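Local coordinates for CRISPR protein (Archaeoglobus fulgidus, PDB 4MJK), which probably serves as the Cas5 subunit of a type I-A Cascade, the CRISPR RNA-guided complex of archaeal defence against foreign DNA, at residues Leu67-Lys72 / Val226-Pro231; Lys163-Thr168 / Tyr253-Glu258; Gly172-Asp177 / Val259-Cys264; Gly185-Gly190 / Leu243-Gly248. One frame throughout, in Å; residues are numbered along the deposited sequence.

Contact 1 of 4, residues Leu67-Lys72 / Val226-Pro231; sequences LAIGWK and VLYRIP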
loop_
_atom_site.group_PDB
_atom_site.type_symbol
_atom_site.label_atom_id
_atom_site.label_comp_id
_atom_site.label_asym_id
_atom_site.label_seq_id
_atom_site.Cartn_x
_atom_site.Cartn_y
_atom_site.Cartn_z
ATOM N N LEU A 67 -6.636 19.553 23.447
ATOM C CA LEU A 67 -7.864 19.203 24.147
ATOM C C LEU A 67 -8.536 17.972 23.536
ATOM O O LEU A 67 -9.189 17.206 24.241
ATOM C CB LEU A 67 -8.835 20.378 24.114
ATOM C CG LEU A 67 -8.308 21.589 24.890
ATOM C CD1 LEU A 67 -9.315 22.736 24.835
ATOM C CD2 LEU A 67 -7.966 21.198 26.329
ATOM N N ALA A 68 -8.390 17.805 22.220
ATOM C CA ALA A 68 -9.069 16.710 21.531
ATOM C C ALA A 68 -8.347 16.338 20.260
ATOM O O ALA A 68 -7.793 17.198 19.582
ATOM C CB ALA A 68 -10.506 17.107 21.212
ATOM N N ILE A 69 -8.369 15.049 19.923
ATOM C CA ILE A 69 -7.939 14.611 18.606
ATOM C C ILE A 69 -8.736 13.392 18.213
ATOM O O ILE A 69 -8.696 12.372 18.900
ATOM C CB ILE A 69 -6.427 14.311 18.540
ATOM C CG1 ILE A 69 -6.062 13.768 17.147
ATOM C CG2 ILE A 69 -6.017 13.334 19.628
ATOM C CD1 ILE A 69 -4.545 13.682 16.898
ATOM N N GLY A 70 -9.495 13.524 17.131
ATOM C CA GLY A 70 -10.320 12.445 16.604
ATOM C C GLY A 70 -10.180 12.413 15.093
ATOM O O GLY A 70 -9.680 13.367 14.492
ATOM N N TRP A 71 -10.624 11.327 14.469
ATOM C CA TRP A 71 -10.470 11.177 13.036
ATOM C C TRP A 71 -11.513 10.210 12.522
ATOM O O TRP A 71 -12.097 9.444 13.292
ATOM C CB TRP A 71 -9.065 10.655 12.689
ATOM C CG TRP A 71 -8.740 9.351 13.375
ATOM C CD1 TRP A 71 -8.894 8.089 12.866
ATOM C CD2 TRP A 71 -8.249 9.187 14.712
ATOM N NE1 TRP A 71 -8.514 7.153 13.804
ATOM C CE2 TRP A 71 -8.121 7.808 14.947
ATOM C CE3 TRP A 71 -7.904 10.085 15.731
ATOM C CZ2 TRP A 71 -7.644 7.296 16.146
ATOM C CZ3 TRP A 71 -7.429 9.572 16.932
ATOM C CH2 TRP A 71 -7.312 8.191 17.130
ATOM N N LYS A 72 -11.753 10.273 11.213
ATOM C CA LYS A 72 -12.667 9.363 10.547
ATOM C C LYS A 72 -12.284 9.222 9.081
ATOM O O LYS A 72 -11.737 10.153 8.478
ATOM C CB LYS A 72 -14.115 9.852 10.664
ATOM C CG LYS A 72 -14.378 11.140 9.925
ATOM C CD LYS A 72 -15.759 11.694 10.231
ATOM C CE LYS A 72 -15.962 13.035 9.528
ATOM N NZ LYS A 72 -17.315 13.659 9.805
ATOM N N VAL A 226 -4.101 5.004 25.981
ATOM C CA VAL A 226 -5.509 5.374 26.007
ATOM C C VAL A 226 -6.308 4.454 25.071
ATOM O O VAL A 226 -5.851 4.114 23.982
ATOM C CB VAL A 226 -5.708 6.856 25.579
ATOM C CG1 VAL A 226 -5.134 7.098 24.187
ATOM C CG2 VAL A 226 -7.170 7.230 25.602
ATOM N N LEU A 227 -7.486 4.046 25.513
ATOM C CA LEU A 227 -8.383 3.236 24.705
ATOM C C LEU A 227 -9.284 4.149 23.876
ATOM O O LEU A 227 -9.890 5.060 24.430
ATOM C CB LEU A 227 -9.237 2.362 25.622
ATOM C CG LEU A 227 -10.309 1.525 24.916
ATOM C CD1 LEU A 227 -9.682 0.486 24.007
ATOM C CD2 LEU A 227 -11.247 0.877 25.934
ATOM N N TYR A 228 -9.352 3.920 22.557
ATOM C CA TYR A 228 -10.229 4.697 21.673
ATOM C C TYR A 228 -11.261 3.798 21.027
ATOM O O TYR A 228 -10.978 2.629 20.748
ATOM C CB TYR A 228 -9.427 5.326 20.520
ATOM C CG TYR A 228 -9.047 6.777 20.700
ATOM C CD1 TYR A 228 -8.179 7.162 21.695
ATOM C CD2 TYR A 228 -9.565 7.763 19.855
ATOM C CE1 TYR A 228 -7.816 8.491 21.861
ATOM C CE2 TYR A 228 -9.203 9.094 20.002
ATOM C CZ TYR A 228 -8.328 9.452 21.012
ATOM O OH TYR A 228 -7.968 10.782 21.180
ATOM N N ARG A 229 -12.438 4.352 20.752
ATOM C CA ARG A 229 -13.363 3.728 19.819
ATOM C C ARG A 229 -13.093 4.403 18.476
ATOM O O ARG A 229 -12.857 5.604 18.433
ATOM C CB ARG A 229 -14.820 3.929 20.243
ATOM C CG ARG A 229 -15.162 3.303 21.585
ATOM C CD ARG A 229 -14.914 1.787 21.627
ATOM N NE ARG A 229 -15.702 1.004 20.668
ATOM C CZ ARG A 229 -16.871 0.423 20.944
ATOM N NH1 ARG A 229 -17.419 0.550 22.149
ATOM N NH2 ARG A 229 -17.499 -0.289 20.019
ATOM N N ILE A 230 -13.078 3.620 17.400
ATOM C CA ILE A 230 -12.710 4.133 16.080
ATOM C C ILE A 230 -13.734 3.667 15.062
ATOM O O ILE A 230 -14.160 2.504 15.088
ATOM C CB ILE A 230 -11.293 3.645 15.635
ATOM C CG1 ILE A 230 -11.174 2.125 15.787
ATOM C CG2 ILE A 230 -10.203 4.331 16.477
ATOM C CD1 ILE A 230 -9.903 1.511 15.202
ATOM N N PRO A 231 -14.138 4.564 14.156
ATOM C CA PRO A 231 -15.128 4.149 13.161
ATOM C C PRO A 231 -14.468 3.431 11.979
ATOM O O PRO A 231 -13.357 3.795 11.560
ATOM C CB PRO A 231 -15.728 5.475 12.705
ATOM C CG PRO A 231 -14.568 6.449 12.802
ATOM C CD PRO A 231 -13.767 5.986 14.019
#
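From Ile69 and Trp71 to Tyr228 and Pro231, the strands 67-72 and 226-231 run in roughly the same direction, their segment axes 27° apart and 7.1 Å from each other at the closest, so that side chains rather than paired backbones fill the interface. Tyr228 spans it. Its hydroxyl donates to Ile69 O (OH to O 2.9 Å) in the plane of that carbonyl, and the oxygen in turn lies at the edge of the phenol ring, close to its plane. The Trp71 ring lies next to the same phenol. The two planes are within 21° of parallel but slid apart, so overlap is slight, and Trp71 CH2 comes to 3.6 Å from Tyr228 CE2. Strand 66-73 is an outermost strand of the six-stranded antiparallel sheet, part of which has the ferredoxin-like strand order of RAMP proteins, whereas strand 225-231 is the middle strand of a separate three-stranded sheet. Trp71 CG sits between the backbone N and carbonyl carbon (chi1 57°), and the ring reaches Ile230, with CZ2 3.9 Å from CG2. Further along, the Pro231 ring packs on Lys72, CG to CB 4.0 Å, while the extended lysine chain leads away to salt bridges with Asp177 and Glu258.

Contact 2 of 4, residues Lys163-Thr168 / Tyr253-Glu258; sequences KKVKVT and YEAGGE
Thr168 and Glu254 form an antiparallel hydrogen-bonded pair, each residue giving its N-H to the carbonyl of the other. Thr168 N lies 2.8 Å from Glu254 O, with an angle of 164° at the hydrogen, and Glu254 N lies 2.9 Å from Thr168 O. Both carbonyls also receive a softer contact from a neighbouring CA-H: Val167 CA is 3.2 Å from Glu254 O, and Tyr253 CA is 3.4 Å from Thr168 O. Each oxygen is therefore approached by two hydrogens, one from nitrogen and one from carbon. The Glu254 side chain, extended with CG opposite the backbone N (chi1 176°), carries its carboxylate to a salt bridge with Lys170.

Outside this pair the side-chain contacts are mostly apolar. The Ala255 methyl fits against the place where strand 157-170 is interrupted, with CB 3.6 Å from Lys166 O and 3.8 Å from Val165 CG2. On the more buried side, Val167 presents its CG2 methyl obliquely to the Tyr253 ring, 4.1 Å from CD1, and Phe131, Val133 and Met1 add to the packing around Val167. The tyrosine hydroxyl continues beyond this point to hydrogen-bond Arg263 O.

Just past Ala255 the chain reverses through Gly256 and Gly257, and Ala255 and Glu258 hydrogen-bond to each other in both directions. The glycine at Gly256 takes the positive phi (60°) that the first inner position of this turn requires. The arrangement is that of a two-residue beta hairpin with a type II' turn, its first strand joined to strand 157-170 within the antiparallel sheet.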
loop_
_atom_site.group_PDB
_atom_site.type_symbol
_atom_site.label_atom_id
_atom_site.label_comp_id
_atom_site.label_asym_id
_atom_site.label_seq_id
_atom_site.Cartn_x
_atom_site.Cartn_y
_atom_site.Cartn_z
ATOM N N LYS A 163 -8.961 23.561 7.617
ATOM C CA LYS A 163 -9.883 24.609 8.031
ATOM C C LYS A 163 -9.715 24.875 9.519
ATOM O O LYS A 163 -9.791 23.951 10.345
ATOM C CB LYS A 163 -11.318 24.201 7.692
ATOM C CG LYS A 163 -12.367 25.285 7.868
ATOM C CD LYS A 163 -13.759 24.731 7.549
ATOM C CE LYS A 163 -14.869 25.718 7.930
ATOM N NZ LYS A 163 -14.769 27.016 7.197
ATOM N N LYS A 164 -9.450 26.133 9.858
ATOM C CA LYS A 164 -9.418 26.564 11.247
ATOM C C LYS A 164 -10.840 26.964 11.641
ATOM O O LYS A 164 -11.501 27.725 10.926
ATOM C CB LYS A 164 -8.450 27.736 11.418
ATOM C CG LYS A 164 -8.082 28.062 12.854
ATOM C CD LYS A 164 -7.089 29.224 12.916
ATOM C CE LYS A 164 -5.785 28.866 12.200
ATOM N NZ LYS A 164 -4.807 30.002 12.090
ATOM N N VAL A 165 -11.330 26.428 12.753
ATOM C CA VAL A 165 -12.719 26.658 13.150
ATOM C C VAL A 165 -12.838 27.060 14.613
ATOM O O VAL A 165 -12.023 26.665 15.443
ATOM C CB VAL A 165 -13.596 25.406 12.932
ATOM C CG1 VAL A 165 -13.753 25.105 11.447
ATOM C CG2 VAL A 165 -13.009 24.207 13.682
ATOM N N LYS A 166 -13.853 27.863 14.920
ATOM C CA LYS A 166 -14.195 28.133 16.306
ATOM C C LYS A 166 -14.997 26.932 16.802
ATOM O O LYS A 166 -15.818 26.393 16.068
ATOM C CB LYS A 166 -15.003 29.431 16.412
ATOM C CG LYS A 166 -14.404 30.577 15.604
ATOM C CD LYS A 166 -15.192 31.880 15.748
ATOM C CE LYS A 166 -14.656 32.728 16.889
ATOM N NZ LYS A 166 -13.188 32.990 16.747
ATOM N N VAL A 167 -14.733 26.481 18.021
ATOM C CA VAL A 167 -15.477 25.349 18.576
ATOM C C VAL A 167 -16.286 25.738 19.821
ATOM O O VAL A 167 -15.932 26.679 20.533
ATOM C CB VAL A 167 -14.552 24.145 18.918
ATOM C CG1 VAL A 167 -13.815 23.678 17.684
ATOM C CG2 VAL A 167 -13.557 24.505 20.017
ATOM N N THR A 168 -17.372 25.010 20.060
ATOM C CA THR A 168 -18.174 25.157 21.269
ATOM C C THR A 168 -17.983 23.927 22.149
ATOM O O THR A 168 -17.969 22.802 21.647
ATOM C CB THR A 168 -19.671 25.255 20.922
ATOM O OG1 THR A 168 -19.891 26.390 20.079
ATOM C CG2 THR A 168 -20.510 25.390 22.182
ATOM N N TYR A 253 -16.478 18.726 21.669
ATOM C CA TYR A 253 -16.181 19.995 21.014
ATOM C C TYR A 253 -16.831 20.001 19.649
ATOM O O TYR A 253 -16.671 19.056 18.876
ATOM C CB TYR A 253 -14.671 20.225 20.895
ATOM C CG TYR A 253 -14.001 20.348 22.230
ATOM C CD1 TYR A 253 -13.858 21.585 22.849
ATOM C CD2 TYR A 253 -13.536 19.221 22.902
ATOM C CE1 TYR A 253 -13.255 21.698 24.094
ATOM C CE2 TYR A 253 -12.922 19.325 24.142
ATOM C CZ TYR A 253 -12.797 20.567 24.735
ATOM O OH TYR A 253 -12.201 20.670 25.971
ATOM N N GLU A 254 -17.586 21.056 19.365
ATOM C CA GLU A 254 -18.412 21.084 18.170
ATOM C C GLU A 254 -18.136 22.298 17.300
ATOM O O GLU A 254 -17.954 23.413 17.802
ATOM C CB GLU A 254 -19.909 21.013 18.535
ATOM C CG GLU A 254 -20.840 21.142 17.322
ATOM C CD GLU A 254 -22.294 20.789 17.636
ATOM O OE1 GLU A 254 -22.654 20.754 18.834
ATOM O OE2 GLU A 254 -23.074 20.546 16.683
ATOM N N ALA A 255 -18.086 22.060 15.994
ATOM C CA ALA A 255 -18.001 23.123 15.002
ATOM C C ALA A 255 -18.967 22.756 13.891
ATOM O O ALA A 255 -18.704 21.846 13.101
ATOM C CB ALA A 255 -16.581 23.242 14.454
ATOM N N GLY A 256 -20.098 23.450 13.832
ATOM C CA GLY A 256 -21.128 23.073 12.886
ATOM C C GLY A 256 -21.553 21.657 13.199
ATOM O O GLY A 256 -21.869 21.344 14.346
ATOM N N GLY A 257 -21.546 20.788 12.194
ATOM C CA GLY A 257 -21.943 19.407 12.411
ATOM C C GLY A 257 -20.837 18.499 12.936
ATOM O O GLY A 257 -21.102 17.364 13.322
ATOM N N GLU A 258 -19.601 18.986 12.953
ATOM C CA GLU A 258 -18.470 18.147 13.343
ATOM C C GLU A 258 -18.326 18.143 14.856
ATOM O O GLU A 258 -18.206 19.202 15.479
ATOM C CB GLU A 258 -17.175 18.653 12.717
ATOM C CG GLU A 258 -17.256 18.978 11.213
ATOM C CD GLU A 258 -17.533 17.752 10.347
ATOM O OE1 GLU A 258 -16.836 16.724 10.505
ATOM O OE2 GLU A 258 -18.451 17.818 9.499
#

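Contact 3 of 4, residues Gly172-Asp177 / Val259-Cys264; sequences GLISTD and VVIGRC
Val259 meets the strand 174-176 with both its side chain and its backbone. Its CB lies 3.6 Å from Ser175 O, and its side chain lies obliquely across that of Ile174, CG1 4.0 Å from Ile174 CD1. On the backbone side, Val259 O accepts a hydrogen bond from the Thr176 hydroxyl, with OG1 2.7 Å away and lifted 36° out of the carbonyl plane.

Thr176 can make that bond because OG1 is trans to its own backbone nitrogen (chi1 -174°), a setting that swings the hydroxyl toward Val259. The donated proton leaves the oxygen open to act as an acceptor, and it does so for Tyr178 N and for a water 3.1 Å from OG1. The same water accepts the N-H of Ile261, its oxygen 3.0 Å from Ile261 N. A second water donates to Asp177 OD1 and accepts from Val259 N, 3.1 Å from that nitrogen, adding another bridge between the segments.

The axes of the two short strands cross at 105°. Strand 258-263 is an outermost strand of the six-stranded antiparallel sheet and strand 174-176 an outermost strand of a three-stranded one, so the edge strands of two sheets cross steeply here, without pairing their backbones.

Ile261 supplies the remaining packing. Its CD1 comes to 4.0 Å from Ile174 CD1, so the tips of two isoleucines touch, and its side chain also rests on Val244 and Val246 of strand 241-246.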
loop_
_atom_site.group_PDB
_atom_site.type_symbol
_atom_site.label_atom_id
_atom_site.label_comp_id
_atom_site.label_asym_id
_atom_site.label_seq_id
_atom_site.Cartn_x
_atom_site.Cartn_y
_atom_site.Cartn_z
ATOM N N GLY A 172 -22.889 16.008 28.134
ATOM C CA GLY A 172 -24.153 15.303 28.006
ATOM C C GLY A 172 -24.190 14.413 26.772
ATOM O O GLY A 172 -23.154 13.896 26.337
ATOM N N LEU A 173 -25.377 14.234 26.206
ATOM C CA LEU A 173 -25.551 13.325 25.088
ATOM C C LEU A 173 -25.292 14.020 23.745
ATOM O O LEU A 173 -25.856 15.068 23.451
ATOM C CB LEU A 173 -26.947 12.711 25.116
ATOM C CG LEU A 173 -27.195 11.604 24.090
ATOM C CD1 LEU A 173 -26.421 10.326 24.458
ATOM C CD2 LEU A 173 -28.669 11.326 23.995
ATOM N N ILE A 174 -24.415 13.435 22.938
ATOM C CA ILE A 174 -24.048 14.010 21.651
ATOM C C ILE A 174 -23.976 12.899 20.625
ATOM O O ILE A 174 -23.894 11.728 20.982
ATOM C CB ILE A 174 -22.671 14.755 21.702
ATOM C CG1 ILE A 174 -21.562 13.847 22.229
ATOM C CG2 ILE A 174 -22.745 16.001 22.566
ATOM C CD1 ILE A 174 -20.781 13.126 21.148
ATOM N N SER A 175 -24.023 13.249 19.348
ATOM C CA SER A 175 -23.728 12.262 18.313
ATOM C C SER A 175 -22.373 12.607 17.683
ATOM O O SER A 175 -22.018 13.778 17.569
ATOM C CB SER A 175 -24.823 12.227 17.255
ATOM O OG SER A 175 -24.928 13.495 16.639
ATOM N N THR A 176 -21.607 11.590 17.305
ATOM C CA THR A 176 -20.281 11.816 16.718
ATOM C C THR A 176 -19.999 10.759 15.674
ATOM O O THR A 176 -20.466 9.628 15.789
ATOM C CB THR A 176 -19.128 11.851 17.778
ATOM O OG1 THR A 176 -17.887 12.206 17.142
ATOM C CG2 THR A 176 -18.955 10.501 18.473
ATOM N N ASP A 177 -19.281 11.146 14.629
ATOM C CA ASP A 177 -18.782 10.183 13.663
ATOM C C ASP A 177 -17.250 10.200 13.645
ATOM O O ASP A 177 -16.632 9.652 12.739
ATOM C CB ASP A 177 -19.397 10.389 12.264
ATOM C CG ASP A 177 -19.204 11.784 11.726
ATOM O OD1 ASP A 177 -18.364 12.527 12.240
ATOM O OD2 ASP A 177 -19.886 12.142 10.747
ATOM N N VAL A 259 -18.331 16.953 15.442
ATOM C CA VAL A 259 -18.208 16.817 16.890
ATOM C C VAL A 259 -17.084 15.860 17.268
ATOM O O VAL A 259 -17.032 14.730 16.801
ATOM C CB VAL A 259 -19.515 16.307 17.526
ATOM C CG1 VAL A 259 -19.383 16.263 19.056
ATOM C CG2 VAL A 259 -20.689 17.190 17.117
ATOM N N VAL A 260 -16.169 16.311 18.113
ATOM C CA VAL A 260 -15.139 15.411 18.578
ATOM C C VAL A 260 -15.057 15.439 20.106
ATOM O O VAL A 260 -15.222 16.478 20.730
ATOM C CB VAL A 260 -13.778 15.740 17.948
ATOM C CG1 VAL A 260 -13.251 17.098 18.448
ATOM C CG2 VAL A 260 -12.798 14.621 18.224
ATOM N N ILE A 261 -14.806 14.284 20.700
ATOM C CA ILE A 261 -14.748 14.174 22.154
ATOM C C ILE A 261 -13.305 14.298 22.626
ATOM O O ILE A 261 -12.414 13.649 22.085
ATOM C CB ILE A 261 -15.337 12.830 22.624
ATOM C CG1 ILE A 261 -16.818 12.744 22.264
ATOM C CG2 ILE A 261 -15.169 12.649 24.142
ATOM C CD1 ILE A 261 -17.344 11.326 22.283
ATOM N N GLY A 262 -13.075 15.140 23.629
ATOM C CA GLY A 262 -11.744 15.289 24.191
ATOM C C GLY A 262 -11.803 15.537 25.690
ATOM O O GLY A 262 -12.803 15.239 26.338
ATOM N N ARG A 263 -10.725 16.081 26.243
ATOM C CA ARG A 263 -10.662 16.320 27.674
ATOM C C ARG A 263 -11.089 17.740 27.971
ATOM O O ARG A 263 -11.038 18.611 27.100
ATOM C CB ARG A 263 -9.241 16.087 28.206
ATOM C CG ARG A 263 -8.193 17.019 27.626
ATOM C CD ARG A 263 -6.855 16.878 28.340
ATOM N NE ARG A 263 -5.766 17.505 27.600
ATOM C CZ ARG A 263 -4.513 17.597 28.040
ATOM N NH1 ARG A 263 -4.187 17.122 29.232
ATOM N NH2 ARG A 263 -3.584 18.176 27.294
ATOM N N CYS A 264 -11.511 17.984 29.204
ATOM C CA CYS A 264 -11.703 19.361 29.631
ATOM C C CYS A 264 -10.333 19.993 29.854
ATOM O O CYS A 264 -10.159 21.187 29.634
ATOM C CB CYS A 264 -12.547 19.440 30.903
ATOM S SG CYS A 264 -11.943 18.436 32.249
HETATM O O HOH W 1 -15.331 11.969 18.903
HETATM O O HOH W 2 -19.311 14.429 13.993
#

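Contact 4 of 4, residues Gly185-Gly190 / Leu243-Gly248; sequences GVELRG and LVEVGG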
loop_
_atom_site.group_PDB
_atom_site.type_symbol
_atom_site.label_atom_id
_atom_site.label_comp_id
_atom_site.label_asym_id
_atom_site.label_seq_id
_atom_site.Cartn_x
_atom_site.Cartn_y
_atom_site.Cartn_z
ATOM N N GLY A 185 -16.277 8.279 32.087
ATOM C CA GLY A 185 -16.783 9.613 31.816
ATOM C C GLY A 185 -17.308 9.699 30.397
ATOM O O GLY A 185 -18.072 10.605 30.043
ATOM N N VAL A 186 -16.896 8.739 29.576
ATOM C CA VAL A 186 -17.364 8.668 28.206
ATOM C C VAL A 186 -18.101 7.356 28.043
ATOM O O VAL A 186 -17.531 6.300 28.297
ATOM C CB VAL A 186 -16.190 8.742 27.204
ATOM C CG1 VAL A 186 -16.698 8.564 25.772
ATOM C CG2 VAL A 186 -15.446 10.062 27.352
ATOM N N GLU A 187 -19.371 7.414 27.653
ATOM C CA GLU A 187 -20.152 6.194 27.488
ATOM C C GLU A 187 -20.833 6.115 26.129
ATOM O O GLU A 187 -21.646 6.975 25.784
ATOM C CB GLU A 187 -21.215 6.091 28.582
ATOM C CG GLU A 187 -22.054 4.842 28.478
ATOM C CD GLU A 187 -23.045 4.692 29.634
ATOM O OE1 GLU A 187 -22.642 4.279 30.745
ATOM O OE2 GLU A 187 -24.235 4.983 29.425
ATOM N N LEU A 188 -20.507 5.073 25.371
ATOM C CA LEU A 188 -21.173 4.824 24.096
ATOM C C LEU A 188 -22.575 4.265 24.351
ATOM O O LEU A 188 -22.730 3.077 24.602
ATOM C CB LEU A 188 -20.341 3.851 23.243
ATOM C CG LEU A 188 -20.438 4.033 21.723
ATOM C CD1 LEU A 188 -19.404 3.153 20.993
ATOM C CD2 LEU A 188 -21.873 3.765 21.225
ATOM N N ARG A 189 -23.588 5.128 24.274
ATOM C CA ARG A 189 -24.978 4.758 24.583
ATOM C C ARG A 189 -25.651 3.871 23.524
ATOM O O ARG A 189 -26.414 2.942 23.847
ATOM C CB ARG A 189 -25.816 6.021 24.798
ATOM C CG ARG A 189 -25.316 6.892 25.939
ATOM C CD ARG A 189 -25.590 6.212 27.289
ATOM N NE ARG A 189 -27.018 5.999 27.474
ATOM C CZ ARG A 189 -27.565 5.126 28.314
ATOM N NH1 ARG A 189 -26.813 4.352 29.092
ATOM N NH2 ARG A 189 -28.885 5.031 28.375
ATOM N N GLY A 190 -25.377 4.168 22.261
ATOM C CA GLY A 190 -25.903 3.390 21.160
ATOM C C GLY A 190 -25.158 3.642 19.855
ATOM O O GLY A 190 -24.785 4.773 19.532
ATOM N N LEU A 243 -24.167 7.529 19.335
ATOM C CA LEU A 243 -24.596 8.423 20.398
ATOM C C LEU A 243 -23.722 8.198 21.621
ATOM O O LEU A 243 -23.539 7.065 22.075
ATOM C CB LEU A 243 -26.055 8.152 20.751
ATOM C CG LEU A 243 -27.050 8.439 19.626
ATOM C CD1 LEU A 243 -28.420 7.836 19.957
ATOM C CD2 LEU A 243 -27.154 9.947 19.388
ATOM N N VAL A 244 -23.160 9.271 22.147
ATOM C CA VAL A 244 -22.215 9.133 23.244
ATOM C C VAL A 244 -22.576 10.097 24.358
ATOM O O VAL A 244 -22.892 11.266 24.098
ATOM C CB VAL A 244 -20.773 9.409 22.776
ATOM C CG1 VAL A 244 -19.809 9.223 23.919
ATOM C CG2 VAL A 244 -20.402 8.470 21.622
ATOM N N GLU A 245 -22.544 9.602 25.590
ATOM C CA GLU A 245 -22.760 10.444 26.757
ATOM C C GLU A 245 -21.402 10.873 27.300
ATOM O O GLU A 245 -20.526 10.038 27.539
ATOM C CB GLU A 245 -23.527 9.672 27.831
ATOM C CG GLU A 245 -24.493 10.501 28.639
ATOM C CD GLU A 245 -25.588 9.627 29.267
ATOM O OE1 GLU A 245 -25.230 8.665 29.992
ATOM O OE2 GLU A 245 -26.792 9.876 29.012
ATOM N N VAL A 246 -21.228 12.172 27.506
ATOM C CA VAL A 246 -19.914 12.696 27.873
ATOM C C VAL A 246 -19.974 13.544 29.144
ATOM O O VAL A 246 -20.740 14.504 29.223
ATOM C CB VAL A 246 -19.317 13.528 26.707
ATOM C CG1 VAL A 246 -17.928 14.027 27.052
ATOM C CG2 VAL A 246 -19.273 12.675 25.430
ATOM N N GLY A 247 -19.168 13.180 30.135
ATOM C CA GLY A 247 -19.088 13.940 31.374
ATOM C C GLY A 247 -17.764 13.673 32.069
ATOM O O GLY A 247 -16.856 13.121 31.470
ATOM N N GLY A 248 -17.654 14.052 33.338
ATOM C CA GLY A 248 -16.424 13.839 34.081
ATOM C C GLY A 248 -15.311 14.711 33.549
ATOM O O GLY A 248 -15.508 15.902 33.364
#
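Leu243 O receives two backbone donors from the facing strand: Arg189 N at 2.9 Å, bent to 132° at the hydrogen, and Gly190 N at 3.4 Å, which is weak. Two successive residues facing one partner make a classic beta bulge, and here it shifts the antiparallel register by one residue. Beyond the bulge Leu243 N donates to Gly190 O at 2.8 Å. On the other side of it regular pairing holds. Glu187 and Glu245 satisfy each other in both directions, with Glu187 N 2.9 Å from Glu245 O and Glu245 N 2.8 Å from Glu187 O, and the last bond runs from Gly247 N to Gly185 O, again at 2.8 Å.

The side chains of Glu187 and Glu245 lie side by side on one face of the sheet, pointing the same way, with the bent chain of Arg189 near both. Arg189 CD and CG pack along Glu245, and its guanidinium plane is within 7° of the Glu245 carboxylate plane. OE1 nevertheless stands well out of the guanidinium plane, 4.1 Å from Arg189 NE, so opposite charges attract there without an N-H aimed at the oxygen. The guanidinium probably eases the repulsion between the two acids, although the position of the Glu187 carboxylate is less certain.

The opposite face is apolar. Val186 CG1 meets Val244 CG1 at 3.7 Å, and Leu188 lies beside Val244. Phe180 packs on Val186, Leu188 and Val244, and Ile261 of strand 258-263 on Val186. Strand 241-246 is central in its three-stranded sheet, with strand 186-193 on one side and strand 174-176 hydrogen-bonded along the other.

In the fold
Read from the N terminus, the first segments of contacts 1, 2, 3 and 4 come in that order (67-72, 163-168, 172-177, 185-190). Contact 1 closes first, at 226-231, over the longest loop, and crosses all the others. Contact 4 closes next, at 243-248, and lies within the spans of contacts 2 and 3, which close at 253-258 and 259-264 and cross each other. Contact 2 works inside the large sheet; contact 4 works inside the sheet of strands 174-176, 241-246 and 186-193. Contacts 1 and 3 link the large sheet to different small ones. They also meet directly, where the backbones of Leu67 and Arg263 probably hydrogen-bond.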